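Local structure of RNA-dependent RNA Polymerase (Bombyx mori cytoplasmic polyhedrosis virus, 6TZ0) at residues 18-23 with 894-899; 24-29 with 832-837; 512-517 with 651-656; 658-663 with 670-675. The protein catalyses RNA-templated RNA synthesis, probably making plus strands during transcription and the complementary minus strands during genome replication of this double-stranded RNA virus. All blocks are in the same frame, centred on the assembly; numbering follows the deposited sequence.

Contact 1: residues 18-23 with 894-899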
loop_
_atom_site.group_PDB
_atom_site.type_symbol
_atom_site.label_atom_id
_atom_site.label_comp_id
_atom_site.label_asym_id
_atom_site.label_seq_id
_atom_site.Cartn_x
_atom_site.Cartn_y
_atom_site.Cartn_z
ATOM N N PHE A 18 -10.870 41.021 -20.623
ATOM C CA PHE A 18 -11.475 41.722 -19.499
ATOM C C PHE A 18 -11.197 43.211 -19.620
ATOM O O PHE A 18 -10.077 43.666 -19.373
ATOM C CB PHE A 18 -10.984 41.189 -18.157
ATOM C CG PHE A 18 -11.455 39.805 -17.853
ATOM C CD1 PHE A 18 -12.808 39.521 -17.816
ATOM C CD2 PHE A 18 -10.559 38.817 -17.494
ATOM C CE1 PHE A 18 -13.251 38.252 -17.514
ATOM C CE2 PHE A 18 -11.000 37.550 -17.173
ATOM C CZ PHE A 18 -12.346 37.267 -17.189
ATOM N N THR A 19 -12.222 43.963 -19.990
ATOM C CA THR A 19 -12.231 45.407 -19.872
ATOM C C THR A 19 -12.772 45.760 -18.489
ATOM O O THR A 19 -12.875 44.905 -17.606
ATOM C CB THR A 19 -13.062 46.021 -20.997
ATOM O OG1 THR A 19 -14.431 45.634 -20.845
ATOM C CG2 THR A 19 -12.566 45.524 -22.345
ATOM N N ARG A 20 -13.112 47.027 -18.275
ATOM C CA ARG A 20 -13.754 47.385 -17.017
ATOM C C ARG A 20 -15.267 47.231 -17.075
ATOM O O ARG A 20 -15.908 47.151 -16.023
ATOM C CB ARG A 20 -13.385 48.812 -16.613
ATOM C CG ARG A 20 -11.919 48.975 -16.275
ATOM C CD ARG A 20 -11.638 50.296 -15.602
ATOM N NE ARG A 20 -11.966 51.450 -16.434
ATOM C CZ ARG A 20 -11.136 52.013 -17.307
ATOM N NH1 ARG A 20 -9.919 51.522 -17.483
ATOM N NH2 ARG A 20 -11.528 53.061 -18.016
ATOM N N GLU A 21 -15.845 47.181 -18.272
ATOM C CA GLU A 21 -17.268 46.926 -18.432
ATOM C C GLU A 21 -17.598 45.450 -18.577
ATOM O O GLU A 21 -18.777 45.090 -18.532
ATOM C CB GLU A 21 -17.815 47.671 -19.657
ATOM C CG GLU A 21 -17.850 49.184 -19.523
ATOM C CD GLU A 21 -16.545 49.853 -19.914
ATOM O OE1 GLU A 21 -15.613 49.146 -20.352
ATOM O OE2 GLU A 21 -16.456 51.092 -19.788
ATOM N N SER A 22 -16.594 44.597 -18.763
ATOM C CA SER A 22 -16.810 43.170 -18.945
ATOM C C SER A 22 -16.421 42.344 -17.733
ATOM O O SER A 22 -17.003 41.279 -17.510
ATOM C CB SER A 22 -16.030 42.672 -20.166
ATOM O OG SER A 22 -14.638 42.834 -19.994
ATOM N N PHE A 23 -15.461 42.818 -16.939
ATOM C CA PHE A 23 -15.007 42.065 -15.777
ATOM C C PHE A 23 -16.025 42.138 -14.645
ATOM O O PHE A 23 -16.276 41.139 -13.958
ATOM C CB PHE A 23 -13.644 42.599 -15.337
ATOM C CG PHE A 23 -12.993 41.808 -14.243
ATOM C CD1 PHE A 23 -12.438 40.569 -14.506
ATOM C CD2 PHE A 23 -12.897 42.320 -12.964
ATOM C CE1 PHE A 23 -11.830 39.843 -13.510
ATOM C CE2 PHE A 23 -12.290 41.595 -11.965
ATOM C CZ PHE A 23 -11.749 40.361 -12.241
ATOM N N ASP A 894 -2.809 52.710 -8.576
ATOM C CA ASP A 894 -3.746 52.070 -7.660
ATOM C C ASP A 894 -5.210 52.321 -8.014
ATOM O O ASP A 894 -6.079 51.581 -7.543
ATOM C CB ASP A 894 -3.464 52.545 -6.237
ATOM C CG ASP A 894 -2.148 52.025 -5.707
ATOM O OD1 ASP A 894 -1.768 50.895 -6.074
ATOM O OD2 ASP A 894 -1.480 52.751 -4.943
ATOM N N ASP A 895 -5.502 53.332 -8.830
ATOM C CA ASP A 895 -6.885 53.607 -9.210
ATOM C C ASP A 895 -7.413 52.533 -10.155
ATOM O O ASP A 895 -8.512 51.997 -9.954
ATOM C CB ASP A 895 -6.973 54.991 -9.855
ATOM C CG ASP A 895 -8.399 55.507 -9.974
ATOM O OD1 ASP A 895 -9.348 54.831 -9.522
ATOM O OD2 ASP A 895 -8.570 56.608 -10.537
ATOM N N LEU A 896 -6.641 52.209 -11.195
ATOM C CA LEU A 896 -7.037 51.157 -12.121
ATOM C C LEU A 896 -7.005 49.790 -11.454
ATOM O O LEU A 896 -7.829 48.927 -11.770
ATOM C CB LEU A 896 -6.130 51.186 -13.348
ATOM C CG LEU A 896 -6.471 50.229 -14.485
ATOM C CD1 LEU A 896 -7.850 50.546 -14.988
ATOM C CD2 LEU A 896 -5.461 50.351 -15.605
ATOM N N LEU A 897 -6.084 49.589 -10.513
ATOM C CA LEU A 897 -6.038 48.341 -9.762
ATOM C C LEU A 897 -7.214 48.233 -8.797
ATOM O O LEU A 897 -7.622 47.124 -8.440
ATOM C CB LEU A 897 -4.707 48.239 -9.007
ATOM C CG LEU A 897 -3.432 47.647 -9.634
ATOM C CD1 LEU A 897 -3.572 46.174 -9.839
ATOM C CD2 LEU A 897 -3.050 48.277 -10.959
ATOM N N HIS A 898 -7.766 49.372 -8.371
ATOM C CA HIS A 898 -8.962 49.382 -7.538
ATOM C C HIS A 898 -10.221 49.113 -8.353
ATOM O O HIS A 898 -11.131 48.425 -7.880
ATOM C CB HIS A 898 -9.084 50.724 -6.815
ATOM C CG HIS A 898 -10.312 50.845 -5.967
ATOM N ND1 HIS A 898 -10.433 50.234 -4.739
ATOM C CD2 HIS A 898 -11.482 51.489 -6.181
ATOM C CE1 HIS A 898 -11.620 50.501 -4.229
ATOM N NE2 HIS A 898 -12.277 51.262 -5.084
ATOM N N GLU A 899 -10.289 49.651 -9.573
ATOM C CA GLU A 899 -11.492 49.492 -10.388
ATOM C C GLU A 899 -11.663 48.063 -10.890
ATOM O O GLU A 899 -12.788 47.645 -11.182
ATOM C CB GLU A 899 -11.456 50.480 -11.550
ATOM C CG GLU A 899 -11.612 51.918 -11.087
ATOM C CD GLU A 899 -11.454 52.932 -12.199
ATOM O OE1 GLU A 899 -11.082 52.541 -13.320
ATOM O OE2 GLU A 899 -11.698 54.130 -11.945
#
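Arg20 reaches across from the first turn of helix 20-35 and brings its side chain against two residues of helix 894-899, Glu899 and Leu896. The chain leaves with CG anti to the carbonyl carbon; the bend at chi3 (-61°) turns NE and the guanidinium aside from the line of the chain, while CD is already at Glu899. Arg20 CD sits 3.2 Å from Glu899 OE1, and Arg20 NE lies 3.4 Å from the same Glu899 OE1. This is a salt bridge of charges alone: the carboxylate oxygen stands well out of the guanidinium plane, no N-H is directed at it, and the two flat groups are turned 53° apart. Glu899 supplies its oxygen through an extended chain, whereas Leu896 meets the arginine with an apolar branch. Arg20 NH1 is 3.4 Å from Leu896 CD1, the two side chains crossing at about a right angle, and Arg20 CD is 3.8 Å from that methyl. The arrangement illustrates how an arginine can serve both the charge of one neighbour and the apolar surface of the next. The helix that carries Arg20 begins with a capping box. Thr19 N donates to Ser22 OG over 2.7 Å, and Thr19 OG1 takes a weak bond from Glu21 N. Glu899 is exposed and Leu896 buried, which gives the contact an outer and an inner side. Leu896 also packs on Val878 of helix 873-878, and Leu897 on Phe902 of helix 902-911; helix 20-35 thus meets a small group of helices from the C-terminal region, while Ser22, near its start, touches Ile11 of helix 11-15.

Contact 2: residues 24-29 with 832-837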
loop_
_atom_site.group_PDB
_atom_site.type_symbol
_atom_site.label_atom_id
_atom_site.label_comp_id
_atom_site.label_asym_id
_atom_site.label_seq_id
_atom_site.Cartn_x
_atom_site.Cartn_y
_atom_site.Cartn_z
ATOM N N LYS A 24 -16.636 43.312 -14.458
ATOM C CA LYS A 24 -17.669 43.484 -13.442
ATOM C C LYS A 24 -18.922 42.689 -13.781
ATOM O O LYS A 24 -19.593 42.173 -12.883
ATOM C CB LYS A 24 -17.995 44.971 -13.302
ATOM C CG LYS A 24 -19.005 45.313 -12.224
ATOM C CD LYS A 24 -19.174 46.814 -12.104
ATOM C CE LYS A 24 -19.907 47.376 -13.310
ATOM N NZ LYS A 24 -21.323 46.923 -13.353
ATOM N N GLU A 25 -19.225 42.548 -15.071
ATOM C CA GLU A 25 -20.398 41.798 -15.504
ATOM C C GLU A 25 -20.244 40.306 -15.222
ATOM O O GLU A 25 -21.178 39.661 -14.724
ATOM C CB GLU A 25 -20.619 42.053 -16.991
ATOM C CG GLU A 25 -21.885 41.488 -17.558
ATOM C CD GLU A 25 -22.054 41.848 -19.020
ATOM O OE1 GLU A 25 -21.128 42.459 -19.594
ATOM O OE2 GLU A 25 -23.117 41.540 -19.595
ATOM N N ILE A 26 -19.071 39.746 -15.529
ATOM C CA ILE A 26 -18.780 38.350 -15.216
ATOM C C ILE A 26 -18.738 38.137 -13.712
ATOM O O ILE A 26 -19.213 37.112 -13.206
ATOM C CB ILE A 26 -17.464 37.927 -15.899
ATOM C CG1 ILE A 26 -17.627 37.982 -17.409
ATOM C CG2 ILE A 26 -17.024 36.531 -15.487
ATOM C CD1 ILE A 26 -18.691 37.045 -17.926
ATOM N N GLU A 27 -18.206 39.118 -12.978
ATOM C CA GLU A 27 -18.172 39.050 -11.521
ATOM C C GLU A 27 -19.580 38.993 -10.936
ATOM O O GLU A 27 -19.873 38.147 -10.083
ATOM C CB GLU A 27 -17.394 40.253 -10.993
ATOM C CG GLU A 27 -17.127 40.240 -9.520
ATOM C CD GLU A 27 -16.199 41.352 -9.082
ATOM O OE1 GLU A 27 -15.810 42.176 -9.936
ATOM O OE2 GLU A 27 -15.843 41.390 -7.885
ATOM N N HIS A 28 -20.486 39.817 -11.470
ATOM C CA HIS A 28 -21.876 39.833 -11.027
ATOM C C HIS A 28 -22.601 38.532 -11.360
ATOM O O HIS A 28 -23.304 37.976 -10.507
ATOM C CB HIS A 28 -22.591 41.027 -11.655
ATOM C CG HIS A 28 -24.043 41.119 -11.309
ATOM N ND1 HIS A 28 -24.488 41.466 -10.053
ATOM C CD2 HIS A 28 -25.152 40.934 -12.063
ATOM C CE1 HIS A 28 -25.809 41.476 -10.043
ATOM N NE2 HIS A 28 -26.237 41.158 -11.252
ATOM N N LEU A 29 -22.436 38.018 -12.581
ATOM C CA LEU A 29 -23.182 36.822 -12.965
ATOM C C LEU A 29 -22.657 35.563 -12.281
ATOM O O LEU A 29 -23.446 34.699 -11.876
ATOM C CB LEU A 29 -23.171 36.659 -14.479
ATOM C CG LEU A 29 -24.078 37.665 -15.172
ATOM C CD1 LEU A 29 -23.938 37.546 -16.659
ATOM C CD2 LEU A 29 -25.511 37.418 -14.758
ATOM N N LEU A 832 -15.586 36.403 -2.436
ATOM C CA LEU A 832 -14.331 36.989 -2.865
ATOM C C LEU A 832 -14.431 37.486 -4.305
ATOM O O LEU A 832 -15.212 36.952 -5.096
ATOM C CB LEU A 832 -13.205 35.969 -2.699
ATOM C CG LEU A 832 -13.346 34.530 -3.202
ATOM C CD1 LEU A 832 -12.935 34.345 -4.657
ATOM C CD2 LEU A 832 -12.543 33.614 -2.298
ATOM N N PRO A 833 -13.695 38.540 -4.656
ATOM C CA PRO A 833 -13.728 39.026 -6.038
ATOM C C PRO A 833 -12.987 38.083 -6.971
ATOM O O PRO A 833 -12.214 37.222 -6.548
ATOM C CB PRO A 833 -13.029 40.385 -5.953
ATOM C CG PRO A 833 -12.135 40.266 -4.780
ATOM C CD PRO A 833 -12.867 39.407 -3.798
ATOM N N LEU A 834 -13.230 38.264 -8.272
ATOM C CA LEU A 834 -12.576 37.414 -9.259
ATOM C C LEU A 834 -11.097 37.728 -9.417
ATOM O O LEU A 834 -10.371 36.919 -9.998
ATOM C CB LEU A 834 -13.249 37.524 -10.624
ATOM C CG LEU A 834 -14.635 36.935 -10.804
ATOM C CD1 LEU A 834 -15.057 37.121 -12.235
ATOM C CD2 LEU A 834 -14.616 35.485 -10.438
ATOM N N ALA A 835 -10.630 38.871 -8.914
ATOM C CA ALA A 835 -9.208 39.176 -8.978
ATOM C C ALA A 835 -8.386 38.314 -8.033
ATOM O O ALA A 835 -7.168 38.239 -8.194
ATOM C CB ALA A 835 -8.969 40.652 -8.672
ATOM N N TRP A 836 -9.026 37.653 -7.065
ATOM C CA TRP A 836 -8.317 36.758 -6.158
ATOM C C TRP A 836 -7.806 35.513 -6.873
ATOM O O TRP A 836 -6.847 34.886 -6.412
ATOM C CB TRP A 836 -9.239 36.359 -5.007
ATOM C CG TRP A 836 -8.577 35.517 -3.986
ATOM C CD1 TRP A 836 -7.735 35.930 -3.000
ATOM C CD2 TRP A 836 -8.615 34.094 -3.912
ATOM N NE1 TRP A 836 -7.290 34.854 -2.279
ATOM C CE2 TRP A 836 -7.810 33.711 -2.827
ATOM C CE3 TRP A 836 -9.259 33.104 -4.657
ATOM C CZ2 TRP A 836 -7.640 32.384 -2.461
ATOM C CZ3 TRP A 836 -9.094 31.793 -4.291
ATOM C CH2 TRP A 836 -8.292 31.441 -3.203
ATOM N N LEU A 837 -8.418 35.149 -8.003
ATOM C CA LEU A 837 -7.992 33.978 -8.760
ATOM C C LEU A 837 -6.603 34.127 -9.363
ATOM O O LEU A 837 -5.976 33.120 -9.690
ATOM C CB LEU A 837 -8.986 33.684 -9.884
ATOM C CG LEU A 837 -10.368 33.173 -9.502
ATOM C CD1 LEU A 837 -11.267 33.119 -10.720
ATOM C CD2 LEU A 837 -10.241 31.804 -8.892
#
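The Glu27 carboxylate lies alongside Pro833, the two side chains pointing the same way, and Glu27 OE2 comes 3.6 Å from Pro833 CB. The other flat group, the indole of Trp836, takes no part in the meeting itself; on one face, offset toward the rim, it carries Leu832 CD2 at 4.1 Å above the ring plane, so the 832-837 segment packs partly upon itself. Between the segments, Leu834 and Glu27 bury similar amounts of surface, far more than Ile26 or Pro833. Leu834 points toward helix 20-35; its CD1 rests against the helix backbone, 3.7 Å from Glu27 CA, and from there touches Ile26 CG2 at 3.8 Å, the two side chains crossing at about a right angle. Ile26 offers that methyl because CG2 is anti to its backbone N. Glu27 extends fully from CG anti to the backbone N (chi1 -173°), carrying its carboxylate past Leu834 to the proline. The 3-10 turn that begins at Leu834 also sets this leucine among Phe782 and Ala786 of helix 774-786. The junction is a leucine seated on a helical backbone, flanked by aliphatic carbon, with one carboxylate at its border. That carboxylate has a long, weak ion pair with Arg790, which may offset part of its charge. What joins the segments is mainly contact of Leu834 with helix carbon.

Contact 3: residues 512-517 with 651-656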
loop_
_atom_site.group_PDB
_atom_site.type_symbol
_atom_site.label_atom_id
_atom_site.label_comp_id
_atom_site.label_asym_id
_atom_site.label_seq_id
_atom_site.Cartn_x
_atom_site.Cartn_y
_atom_site.Cartn_z
ATOM N N ASP A 512 19.183 -2.599 -7.628
ATOM C CA ASP A 512 20.464 -1.973 -7.901
ATOM C C ASP A 512 21.400 -2.871 -8.691
ATOM O O ASP A 512 22.558 -2.502 -8.902
ATOM C CB ASP A 512 21.136 -1.570 -6.591
ATOM C CG ASP A 512 20.371 -0.497 -5.859
ATOM O OD1 ASP A 512 19.685 0.306 -6.524
ATOM O OD2 ASP A 512 20.449 -0.459 -4.614
ATOM N N LEU A 513 20.933 -4.034 -9.129
ATOM C CA LEU A 513 21.781 -4.998 -9.804
ATOM C C LEU A 513 21.317 -5.317 -11.213
ATOM O O LEU A 513 22.018 -6.039 -11.928
ATOM C CB LEU A 513 21.848 -6.293 -8.989
ATOM C CG LEU A 513 22.405 -6.170 -7.576
ATOM C CD1 LEU A 513 22.332 -7.509 -6.907
ATOM C CD2 LEU A 513 23.824 -5.667 -7.601
ATOM N N ASN A 514 20.163 -4.807 -11.627
ATOM C CA ASN A 514 19.628 -5.036 -12.957
ATOM C C ASN A 514 19.090 -3.726 -13.506
ATOM O O ASN A 514 19.166 -2.674 -12.866
ATOM C CB ASN A 514 18.502 -6.071 -12.954
ATOM C CG ASN A 514 18.970 -7.442 -12.622
ATOM O OD1 ASN A 514 18.537 -8.038 -11.641
ATOM N ND2 ASN A 514 19.865 -7.970 -13.444
ATOM N N ASP A 515 18.513 -3.817 -14.702
ATOM C CA ASP A 515 17.814 -2.714 -15.342
ATOM C C ASP A 515 16.409 -3.112 -15.771
ATOM O O ASP A 515 15.847 -2.494 -16.677
ATOM C CB ASP A 515 18.606 -2.201 -16.544
ATOM C CG ASP A 515 18.952 -3.304 -17.534
ATOM O OD1 ASP A 515 18.749 -4.497 -17.220
ATOM O OD2 ASP A 515 19.418 -2.976 -18.643
ATOM N N ASN A 516 15.831 -4.137 -15.155
ATOM C CA ASN A 516 14.534 -4.641 -15.579
ATOM C C ASN A 516 13.433 -4.374 -14.556
ATOM O O ASN A 516 12.552 -5.208 -14.348
ATOM C CB ASN A 516 14.632 -6.123 -15.941
ATOM C CG ASN A 516 15.207 -6.972 -14.846
ATOM O OD1 ASN A 516 15.414 -6.514 -13.732
ATOM N ND2 ASN A 516 15.500 -8.226 -15.171
ATOM N N ALA A 517 13.484 -3.211 -13.915
ATOM C CA ALA A 517 12.402 -2.709 -13.086
ATOM C C ALA A 517 12.202 -1.239 -13.417
ATOM O O ALA A 517 13.090 -0.582 -13.962
ATOM C CB ALA A 517 12.689 -2.889 -11.598
ATOM N N LEU A 651 9.539 -11.907 -8.714
ATOM C CA LEU A 651 9.031 -13.160 -9.262
ATOM C C LEU A 651 8.845 -13.087 -10.773
ATOM O O LEU A 651 9.189 -14.035 -11.490
ATOM C CB LEU A 651 7.721 -13.524 -8.561
ATOM C CG LEU A 651 7.026 -14.859 -8.829
ATOM C CD1 LEU A 651 6.411 -15.332 -7.553
ATOM C CD2 LEU A 651 5.925 -14.719 -9.846
ATOM N N LEU A 652 8.328 -11.966 -11.283
ATOM C CA LEU A 652 8.099 -11.876 -12.719
ATOM C C LEU A 652 9.403 -11.722 -13.488
ATOM O O LEU A 652 9.565 -12.330 -14.560
ATOM C CB LEU A 652 7.145 -10.726 -13.019
ATOM C CG LEU A 652 5.699 -10.983 -12.606
ATOM C CD1 LEU A 652 4.894 -9.707 -12.712
ATOM C CD2 LEU A 652 5.107 -12.080 -13.459
ATOM N N GLN A 653 10.360 -10.948 -12.952
ATOM C CA GLN A 653 11.636 -10.833 -13.648
ATOM C C GLN A 653 12.411 -12.139 -13.586
ATOM O O GLN A 653 13.105 -12.487 -14.549
ATOM C CB GLN A 653 12.455 -9.664 -13.094
ATOM C CG GLN A 653 13.165 -9.878 -11.783
ATOM C CD GLN A 653 13.774 -8.609 -11.261
ATOM O OE1 GLN A 653 13.556 -7.535 -11.800
ATOM N NE2 GLN A 653 14.583 -8.733 -10.225
ATOM N N GLY A 654 12.221 -12.918 -12.517
ATOM C CA GLY A 654 12.863 -14.210 -12.432
ATOM C C GLY A 654 12.301 -15.200 -13.428
ATOM O O GLY A 654 13.062 -15.895 -14.098
ATOM N N LEU A 655 10.969 -15.247 -13.565
ATOM C CA LEU A 655 10.354 -16.147 -14.540
ATOM C C LEU A 655 10.749 -15.794 -15.969
ATOM O O LEU A 655 11.085 -16.684 -16.756
ATOM C CB LEU A 655 8.833 -16.142 -14.410
ATOM C CG LEU A 655 8.147 -16.754 -13.195
ATOM C CD1 LEU A 655 6.658 -16.525 -13.307
ATOM C CD2 LEU A 655 8.441 -18.224 -13.074
ATOM N N VAL A 656 10.772 -14.501 -16.310
ATOM C CA VAL A 656 11.077 -14.111 -17.685
ATOM C C VAL A 656 12.550 -14.353 -18.015
ATOM O O VAL A 656 12.879 -14.985 -19.033
ATOM C CB VAL A 656 10.665 -12.648 -17.930
ATOM C CG1 VAL A 656 11.168 -12.169 -19.272
ATOM C CG2 VAL A 656 9.165 -12.533 -17.895
#
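Asn516 and Gln653 bring their side-chain amides together across this contact, both residues setting out toward the opposite segment. As modelled, Asn516 OD1 and Gln653 OE1 are 2.9 Å apart. At least one of the two amides is probably turned over in the model, and with one turned back the pair may be a hydrogen bond. The side chains cross at about a right angle, yet the amide planes are only 32° apart. Both residues place CG between the backbone N and the carbonyl carbon (chi1 55° for Asn516, 78° for Gln653), and Gln653 then runs out straight from the helix to reach the loop. Asn514 adds a looser approach to Gln653 on the loop side.

Farther out, Lys676 of strand 672-677 probably steadies the loop: its NZ hydrogen-bonds to Asp515 O and, weakly, to Ala517 O. Tyr396 of helix 389-397 touches both Asn514 and Asn516. The contact therefore shows a polar pair, buried in the polymerase domain, bridging an irregular loop to helix 644-665. That helix lies against strand 672-677, Val656 packing on Leu672 and Ile675, while Asn516 also touches Ile675; loop, helix and edge strand thus converge here.

Contact 4: residues 658-663 with 670-675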
loop_
_atom_site.group_PDB
_atom_site.type_symbol
_atom_site.label_atom_id
_atom_site.label_comp_id
_atom_site.label_asym_id
_atom_site.label_seq_id
_atom_site.Cartn_x
_atom_site.Cartn_y
_atom_site.Cartn_z
ATOM N N GLY A 658 14.725 -16.247 -16.431
ATOM C CA GLY A 658 15.022 -17.658 -16.370
ATOM C C GLY A 658 14.465 -18.430 -17.539
ATOM O O GLY A 658 15.022 -19.458 -17.918
ATOM N N ASN A 659 13.363 -17.960 -18.129
ATOM C CA ASN A 659 12.904 -18.584 -19.362
ATOM C C ASN A 659 13.864 -18.298 -20.504
ATOM O O ASN A 659 14.043 -19.143 -21.385
ATOM C CB ASN A 659 11.511 -18.093 -19.732
ATOM C CG ASN A 659 10.841 -18.977 -20.749
ATOM O OD1 ASN A 659 11.321 -20.063 -21.057
ATOM N ND2 ASN A 659 9.753 -18.496 -21.318
ATOM N N GLU A 660 14.480 -17.115 -20.499
ATOM C CA GLU A 660 15.526 -16.811 -21.475
ATOM C C GLU A 660 16.711 -17.769 -21.337
ATOM O O GLU A 660 17.189 -18.335 -22.330
ATOM C CB GLU A 660 15.964 -15.354 -21.311
ATOM C CG GLU A 660 16.954 -14.852 -22.329
ATOM C CD GLU A 660 17.226 -13.368 -22.187
ATOM O OE1 GLU A 660 16.676 -12.752 -21.257
ATOM O OE2 GLU A 660 17.978 -12.812 -23.015
ATOM N N LEU A 661 17.158 -18.002 -20.095
ATOM C CA LEU A 661 18.241 -18.958 -19.851
ATOM C C LEU A 661 17.839 -20.391 -20.200
ATOM O O LEU A 661 18.660 -21.170 -20.699
ATOM C CB LEU A 661 18.680 -18.900 -18.393
ATOM C CG LEU A 661 19.304 -17.618 -17.870
ATOM C CD1 LEU A 661 19.597 -17.759 -16.394
ATOM C CD2 LEU A 661 20.556 -17.296 -18.648
ATOM N N LYS A 662 16.584 -20.757 -19.937
ATOM C CA LYS A 662 16.100 -22.103 -20.222
ATOM C C LYS A 662 16.007 -22.363 -21.717
ATOM O O LYS A 662 16.346 -23.460 -22.180
ATOM C CB LYS A 662 14.738 -22.294 -19.559
ATOM C CG LYS A 662 14.103 -23.652 -19.725
ATOM C CD LYS A 662 14.872 -24.704 -18.966
ATOM C CE LYS A 662 14.087 -25.999 -18.885
ATOM N NZ LYS A 662 13.866 -26.635 -20.205
ATOM N N ARG A 663 15.564 -21.366 -22.482
ATOM C CA ARG A 663 15.581 -21.473 -23.933
ATOM C C ARG A 663 17.000 -21.545 -24.469
ATOM O O ARG A 663 17.248 -22.226 -25.467
ATOM C CB ARG A 663 14.846 -20.297 -24.559
ATOM C CG ARG A 663 13.357 -20.364 -24.446
ATOM C CD ARG A 663 12.764 -19.086 -24.967
ATOM N NE ARG A 663 13.165 -18.802 -26.338
ATOM C CZ ARG A 663 12.528 -19.245 -27.414
ATOM N NH1 ARG A 663 11.454 -20.007 -27.286
ATOM N NH2 ARG A 663 12.974 -18.925 -28.618
ATOM N N SER A 670 17.430 -16.159 -28.003
ATOM C CA SER A 670 16.591 -15.162 -27.371
ATOM C C SER A 670 16.557 -13.939 -28.267
ATOM O O SER A 670 17.583 -13.521 -28.806
ATOM C CB SER A 670 17.103 -14.772 -25.992
ATOM O OG SER A 670 18.280 -14.001 -26.080
ATOM N N CYS A 671 15.368 -13.382 -28.442
ATOM C CA CYS A 671 15.202 -12.132 -29.162
ATOM C C CYS A 671 14.787 -11.003 -28.232
ATOM O O CYS A 671 14.483 -9.903 -28.700
ATOM C CB CYS A 671 14.187 -12.318 -30.285
ATOM S SG CYS A 671 12.601 -12.815 -29.674
ATOM N N LEU A 672 14.808 -11.246 -26.927
ATOM C CA LEU A 672 14.318 -10.302 -25.934
ATOM C C LEU A 672 15.341 -9.196 -25.731
ATOM O O LEU A 672 16.505 -9.469 -25.422
ATOM C CB LEU A 672 14.040 -11.038 -24.626
ATOM C CG LEU A 672 13.281 -10.399 -23.464
ATOM C CD1 LEU A 672 12.518 -11.480 -22.756
ATOM C CD2 LEU A 672 14.207 -9.741 -22.478
ATOM N N THR A 673 14.905 -7.951 -25.885
ATOM C CA THR A 673 15.798 -6.813 -25.716
ATOM C C THR A 673 15.747 -6.246 -24.300
ATOM O O THR A 673 16.755 -6.247 -23.591
ATOM C CB THR A 673 15.444 -5.731 -26.728
ATOM O OG1 THR A 673 14.112 -5.292 -26.477
ATOM C CG2 THR A 673 15.511 -6.286 -28.122
ATOM N N THR A 674 14.583 -5.750 -23.882
ATOM C CA THR A 674 14.393 -5.235 -22.533
ATOM C C THR A 674 13.054 -5.709 -21.994
ATOM O O THR A 674 12.131 -6.020 -22.748
ATOM C CB THR A 674 14.428 -3.691 -22.457
ATOM O OG1 THR A 674 13.432 -3.134 -23.318
ATOM C CG2 THR A 674 15.797 -3.114 -22.812
ATOM N N ILE A 675 12.964 -5.774 -20.667
ATOM C CA ILE A 675 11.695 -5.896 -19.967
ATOM C C ILE A 675 11.665 -4.845 -18.868
ATOM O O ILE A 675 12.704 -4.471 -18.319
ATOM C CB ILE A 675 11.435 -7.309 -19.379
ATOM C CG1 ILE A 675 12.526 -7.721 -18.405
ATOM C CG2 ILE A 675 11.296 -8.343 -20.467
ATOM C CD1 ILE A 675 12.170 -8.922 -17.578
#
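In the palm of the polymerase, helix 644-665 is followed within a few residues by strand 672-677, and Glu660 on the helix meets Ser670, just before the strand, and Leu672, its first residue. Glu660 points toward the other segment and is fully extended, CG anti to the backbone N (chi1 -175°), which carries the carboxylate off the helix and past the serine. Its aliphatic part takes a share: Glu660 CG is 3.7 Å from Ser670 CB. At the far end Ser670 OG donates to Glu660 OE2 over 3.3 Å, a weak bond. The serine hydroxyl is placed for this between its own backbone N and carbonyl carbon (chi1 72°). The second oxygen, Glu660 OE1, lies 4.1 Å from Leu672 CD2, where the leucine side chain slants across the glutamate. The stronger polar partner of Glu660 is Arg657, one turn earlier on the helix, whose NH1 forms a salt bridge to Glu660 OE1; the serine is thus a minor second partner of a carboxylate already committed on its other oxygen. Leu672 is buried, packing also on Arg657 of the same helix and on Phe686 of strand 682-687. Arg663 NH2 hydrogen-bonds to Asn669 O in the connection. These contacts are consistent with the short connection folding back along the helix. Such a helix packed on an antiparallel sheet is characteristic of the RdRp palm, in which strands 672-677 and 682-687 form the hairpin whose turn holds the metal-binding Asp680 and Asp681.

From the N terminus, helix 20-35 opens contact 1 and, about two turns later, contact 2; their partners lie more than 800 residues on, at 894-899 and 832-837. Contact 2 is nested inside the loop closed by contact 1, and the two touch through Phe23 CZ, 3.6 Å from Leu834 CB. Both bind the N-terminal region to late parts of the chain. Within the span they enclose, contact 3 closes before contact 4 opens, the two in series. Both use helix 644-665 in the polymerase domain, tying a loop and then the palm strand to it. This second pair lies on the opposite side of the chain's centre, with the centres of contacts 2 and 3 about 56 Å apart.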